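Local coordinates for protein transcriptional regulator, LRP/AsnC family (PDB 2P5V) that probably regulates transcription by sequence-specific DNA binding, as a member of the Lrp/AsnC family, and binds calcium ions, at residues G[8-21]-G[148-160]. Numbering follows the deposited sequence.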
# COMPACT_ATOMS: atom_id res chain seq x y z
N LEU G 8 -42.57 6.80 -15.61
CA LEU G 8 -42.95 7.22 -14.25
C LEU G 8 -43.16 8.72 -14.10
O LEU G 8 -42.28 9.53 -14.43
CB LEU G 8 -41.89 6.78 -13.24
CG LEU G 8 -41.54 5.29 -13.23
CD1 LEU G 8 -40.51 5.02 -12.13
CD2 LEU G 8 -42.79 4.45 -13.03
N ASP G 9 -44.33 9.08 -13.56
CA ASP G 9 -44.68 10.47 -13.29
C ASP G 9 -44.57 10.72 -11.79
O ASP G 9 -44.23 9.81 -11.03
CB ASP G 9 -46.09 10.78 -13.80
CG ASP G 9 -47.14 9.86 -13.20
OD1 ASP G 9 -47.09 9.60 -11.98
OD2 ASP G 9 -48.02 9.41 -13.97
N LYS G 10 -44.89 11.95 -11.37
CA LYS G 10 -44.73 12.38 -9.98
C LYS G 10 -45.47 11.51 -8.94
O LYS G 10 -45.00 11.38 -7.81
CB LYS G 10 -45.15 13.85 -9.82
CG LYS G 10 -44.83 14.45 -8.46
CD LYS G 10 -44.95 15.97 -8.45
CE LYS G 10 -46.39 16.44 -8.61
NZ LYS G 10 -46.51 17.92 -8.50
N THR G 11 -46.61 10.93 -9.32
CA THR G 11 -47.38 10.11 -8.38
C THR G 11 -46.86 8.67 -8.31
O THR G 11 -46.98 8.01 -7.28
CB THR G 11 -48.92 10.16 -8.66
OG1 THR G 11 -49.29 9.11 -9.56
CG2 THR G 11 -49.34 11.52 -9.21
N ASP G 12 -46.27 8.19 -9.41
CA ASP G 12 -45.56 6.91 -9.40
C ASP G 12 -44.30 6.99 -8.53
O ASP G 12 -43.95 6.02 -7.83
CB ASP G 12 -45.20 6.47 -10.83
CG ASP G 12 -46.42 6.08 -11.65
OD1 ASP G 12 -47.15 5.16 -11.23
OD2 ASP G 12 -46.65 6.70 -12.71
N ILE G 13 -43.62 8.14 -8.56
CA ILE G 13 -42.50 8.38 -7.65
C ILE G 13 -42.97 8.29 -6.20
O ILE G 13 -42.39 7.56 -5.40
CB ILE G 13 -41.84 9.78 -7.87
CG1 ILE G 13 -41.22 9.89 -9.27
CG2 ILE G 13 -40.77 10.05 -6.81
CD1 ILE G 13 -40.18 8.84 -9.59
N LYS G 14 -44.03 9.03 -5.89
CA LYS G 14 -44.61 9.06 -4.54
C LYS G 14 -44.91 7.66 -4.01
O LYS G 14 -44.61 7.35 -2.86
CB LYS G 14 -45.89 9.90 -4.54
CG LYS G 14 -46.57 10.05 -3.18
CD LYS G 14 -45.74 10.87 -2.21
CE LYS G 14 -46.55 11.30 -1.00
NZ LYS G 14 -45.99 12.51 -0.34
N ILE G 15 -45.51 6.82 -4.85
CA ILE G 15 -45.82 5.43 -4.50
C ILE G 15 -44.57 4.62 -4.15
O ILE G 15 -44.57 3.83 -3.20
CB ILE G 15 -46.58 4.71 -5.65
CG1 ILE G 15 -48.03 5.19 -5.73
CG2 ILE G 15 -46.55 3.20 -5.45
CD1 ILE G 15 -48.80 4.63 -6.91
N LEU G 16 -43.51 4.80 -4.93
CA LEU G 16 -42.24 4.10 -4.69
C LEU G 16 -41.57 4.58 -3.41
O LEU G 16 -41.01 3.79 -2.65
CB LEU G 16 -41.30 4.26 -5.88
CG LEU G 16 -41.78 3.60 -7.18
CD1 LEU G 16 -41.05 4.19 -8.37
CD2 LEU G 16 -41.61 2.08 -7.14
N GLN G 17 -41.62 5.88 -3.16
CA GLN G 17 -41.08 6.43 -1.92
C GLN G 17 -41.82 5.88 -0.71
O GLN G 17 -41.19 5.50 0.28
CB GLN G 17 -41.16 7.95 -1.92
CG GLN G 17 -40.26 8.63 -2.95
CD GLN G 17 -40.52 10.11 -3.08
OE1 GLN G 17 -41.48 10.64 -2.50
NE2 GLN G 17 -39.68 10.80 -3.84
N VAL G 18 -43.15 5.83 -0.80
CA VAL G 18 -43.97 5.33 0.30
C VAL G 18 -43.65 3.87 0.61
O VAL G 18 -43.42 3.51 1.76
CB VAL G 18 -45.49 5.46 -0.00
CG1 VAL G 18 -46.31 4.59 0.94
CG2 VAL G 18 -45.93 6.92 0.09
N LEU G 19 -43.63 3.05 -0.43
CA LEU G 19 -43.42 1.61 -0.27
C LEU G 19 -41.99 1.24 0.17
O LEU G 19 -41.79 0.23 0.85
CB LEU G 19 -43.75 0.87 -1.57
CG LEU G 19 -45.24 0.79 -1.93
CD1 LEU G 19 -45.38 0.20 -3.34
CD2 LEU G 19 -46.02 -0.03 -0.90
N GLN G 20 -41.01 2.05 -0.23
CA GLN G 20 -39.63 1.83 0.19
C GLN G 20 -39.49 1.94 1.70
O GLN G 20 -38.74 1.18 2.32
CB GLN G 20 -38.66 2.80 -0.50
CG GLN G 20 -38.21 2.33 -1.87
CD GLN G 20 -37.02 3.09 -2.41
OE1 GLN G 20 -36.07 2.49 -2.92
NE2 GLN G 20 -37.05 4.41 -2.28
N GLU G 21 -40.22 2.88 2.29
CA GLU G 21 -40.23 3.08 3.74
C GLU G 21 -41.21 2.16 4.46
O GLU G 21 -40.93 1.71 5.57
CB GLU G 21 -40.53 4.54 4.07
CG GLU G 21 -39.37 5.48 3.78
CD GLU G 21 -38.12 5.10 4.56
OE1 GLU G 21 -38.17 5.07 5.81
OE2 GLU G 21 -37.08 4.81 3.93
N ILE G 148 -23.46 4.88 10.80
CA ILE G 148 -23.81 6.29 10.69
C ILE G 148 -25.15 6.40 9.98
O ILE G 148 -26.02 7.19 10.38
CB ILE G 148 -22.70 7.04 9.91
CG1 ILE G 148 -21.34 6.86 10.61
CG2 ILE G 148 -23.03 8.52 9.73
CD1 ILE G 148 -21.33 7.29 12.07
N LYS G 149 -25.31 5.58 8.95
CA LYS G 149 -26.51 5.55 8.15
C LYS G 149 -26.67 4.16 7.55
O LYS G 149 -25.68 3.52 7.16
CB LYS G 149 -26.40 6.59 7.03
CG LYS G 149 -27.62 6.76 6.14
CD LYS G 149 -27.39 7.93 5.18
CE LYS G 149 -28.64 8.34 4.42
NZ LYS G 149 -28.28 9.32 3.34
N HIS G 150 -27.90 3.69 7.49
CA HIS G 150 -28.21 2.48 6.75
C HIS G 150 -29.67 2.44 6.34
O HIS G 150 -30.54 2.08 7.14
CB HIS G 150 -27.87 1.23 7.56
CG HIS G 150 -28.15 -0.05 6.83
ND1 HIS G 150 -29.07 -0.98 7.28
CD2 HIS G 150 -27.68 -0.52 5.66
CE1 HIS G 150 -29.12 -1.98 6.42
NE2 HIS G 150 -28.29 -1.73 5.42
N THR G 151 -29.92 2.80 5.09
CA THR G 151 -31.24 2.66 4.48
C THR G 151 -31.17 1.85 3.18
O THR G 151 -30.12 1.76 2.55
CB THR G 151 -31.93 4.03 4.25
OG1 THR G 151 -33.16 3.83 3.54
CG2 THR G 151 -31.03 5.00 3.46
N THR G 152 -32.29 1.25 2.81
CA THR G 152 -32.42 0.50 1.55
C THR G 152 -33.11 1.35 0.48
O THR G 152 -33.16 0.97 -0.69
CB THR G 152 -33.26 -0.78 1.77
OG1 THR G 152 -34.52 -0.43 2.37
CG2 THR G 152 -32.54 -1.75 2.67
N SER G 153 -33.60 2.52 0.87
CA SER G 153 -34.34 3.38 -0.02
C SER G 153 -33.42 4.10 -1.00
O SER G 153 -32.49 4.81 -0.59
CB SER G 153 -35.14 4.41 0.77
OG SER G 153 -35.88 3.77 1.79
N LEU G 154 -33.68 3.89 -2.28
CA LEU G 154 -32.95 4.55 -3.35
C LEU G 154 -33.49 5.97 -3.48
O LEU G 154 -34.67 6.21 -3.18
CB LEU G 154 -33.13 3.81 -4.68
CG LEU G 154 -32.46 2.45 -4.82
CD1 LEU G 154 -32.94 1.73 -6.09
CD2 LEU G 154 -30.95 2.60 -4.83
N PRO G 155 -32.62 6.91 -3.91
CA PRO G 155 -33.05 8.28 -4.16
C PRO G 155 -33.76 8.33 -5.50
O PRO G 155 -33.32 7.68 -6.46
CB PRO G 155 -31.72 9.04 -4.22
CG PRO G 155 -30.76 8.05 -4.78
CD PRO G 155 -31.20 6.71 -4.23
N LEU G 156 -34.87 9.06 -5.58
CA LEU G 156 -35.71 9.02 -6.79
C LEU G 156 -35.96 10.40 -7.40
O LEU G 156 -36.65 10.50 -8.42
CB LEU G 156 -37.04 8.31 -6.50
CG LEU G 156 -36.92 6.86 -6.00
CD1 LEU G 156 -38.29 6.20 -5.81
CD2 LEU G 156 -36.03 6.01 -6.92
N ASN G 157 -35.35 11.44 -6.83
CA ASN G 157 -35.61 12.82 -7.23
C ASN G 157 -35.19 13.14 -8.66
O ASN G 157 -35.77 14.02 -9.30
CB ASN G 157 -34.90 13.78 -6.27
CG ASN G 157 -35.32 13.57 -4.83
OD1 ASN G 157 -36.51 13.55 -4.52
ND2 ASN G 157 -34.34 13.38 -3.95
N HIS G 158 -34.19 12.42 -9.16
CA HIS G 158 -33.73 12.56 -10.54
C HIS G 158 -34.78 12.19 -11.58
O HIS G 158 -34.70 12.65 -12.72
CB HIS G 158 -32.46 11.73 -10.77
CG HIS G 158 -32.63 10.26 -10.58
ND1 HIS G 158 -32.57 9.65 -9.34
CD2 HIS G 158 -32.83 9.26 -11.48
CE1 HIS G 158 -32.74 8.35 -9.48
NE2 HIS G 158 -32.89 8.08 -10.77
N LEU G 159 -35.75 11.38 -11.19
CA LEU G 159 -36.81 10.96 -12.11
C LEU G 159 -37.88 12.05 -12.31
O LEU G 159 -38.72 11.91 -13.20
CB LEU G 159 -37.44 9.66 -11.62
CG LEU G 159 -36.47 8.47 -11.51
CD1 LEU G 159 -37.16 7.26 -10.90
CD2 LEU G 159 -35.85 8.13 -12.86
N LEU G 160 -37.83 13.11 -11.51
CA LEU G 160 -38.78 14.22 -11.61
C LEU G 160 -38.33 15.25 -12.65
O LEU G 160 -37.27 15.85 -12.51
CB LEU G 160 -38.95 14.91 -10.25
CG LEU G 160 -39.40 14.01 -9.10
CD1 LEU G 160 -39.15 14.68 -7.76
CD2 LEU G 160 -40.87 13.64 -9.26
O HOH W 1 -36.39 0.32 0.44
O HOH W 2 -34.93 0.19 -2.56
O HOH W 3 -36.23 2.19 3.63
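Leu8 opens the contact with a loose methyl touch, its CD1 lying 4.2 Å from CD1 of Leu159, while its side chain also rests on Leu48 of helix 38-50. At the first residue of helix 10-21, Lys10 lays CG against CD2 of Leu160 and carries its amine off from the tail. Ile13 does more: CD1 presses to 3.5 Å from CB of Leu159 and CG1 meets CD2 of Leu160. A chi1 of -63° sets CG2 anti to the backbone N, where it packs beside CB of Leu156, the two side chains running in opposite directions. Leu16 receives CD1 of Leu156 against its CB at 3.6 Å. This is a worked example of a chain terminus returning to its beginning: beyond strand 136-150, residues 151-160 run back along helix 10-21, which belongs to the winged helix-turn-helix region, tying together the two ends of the chain. At Gln20 apolar packing gives way to hydrogen bonding. Extended beyond CG, it brings its amide alongside the backbone of Leu154 and grips it twice. NE2 donates almost straight (176°) to a lone pair of Leu154 O at 3.1 Å, in the planes of both groups, whereas Leu154 N reaches OE1 at 2.8 Å from a position tilted out of the carbonyl plane. The two bonds fix which way round the amide lies, and a water sits within 2.6 Å of OE1. At Glu21 the chain bends at chi2 (-59°), bringing OE2 within 2.7 Å of OG of Ser153, whose N is held by Thr151 OG1 in an ST turn.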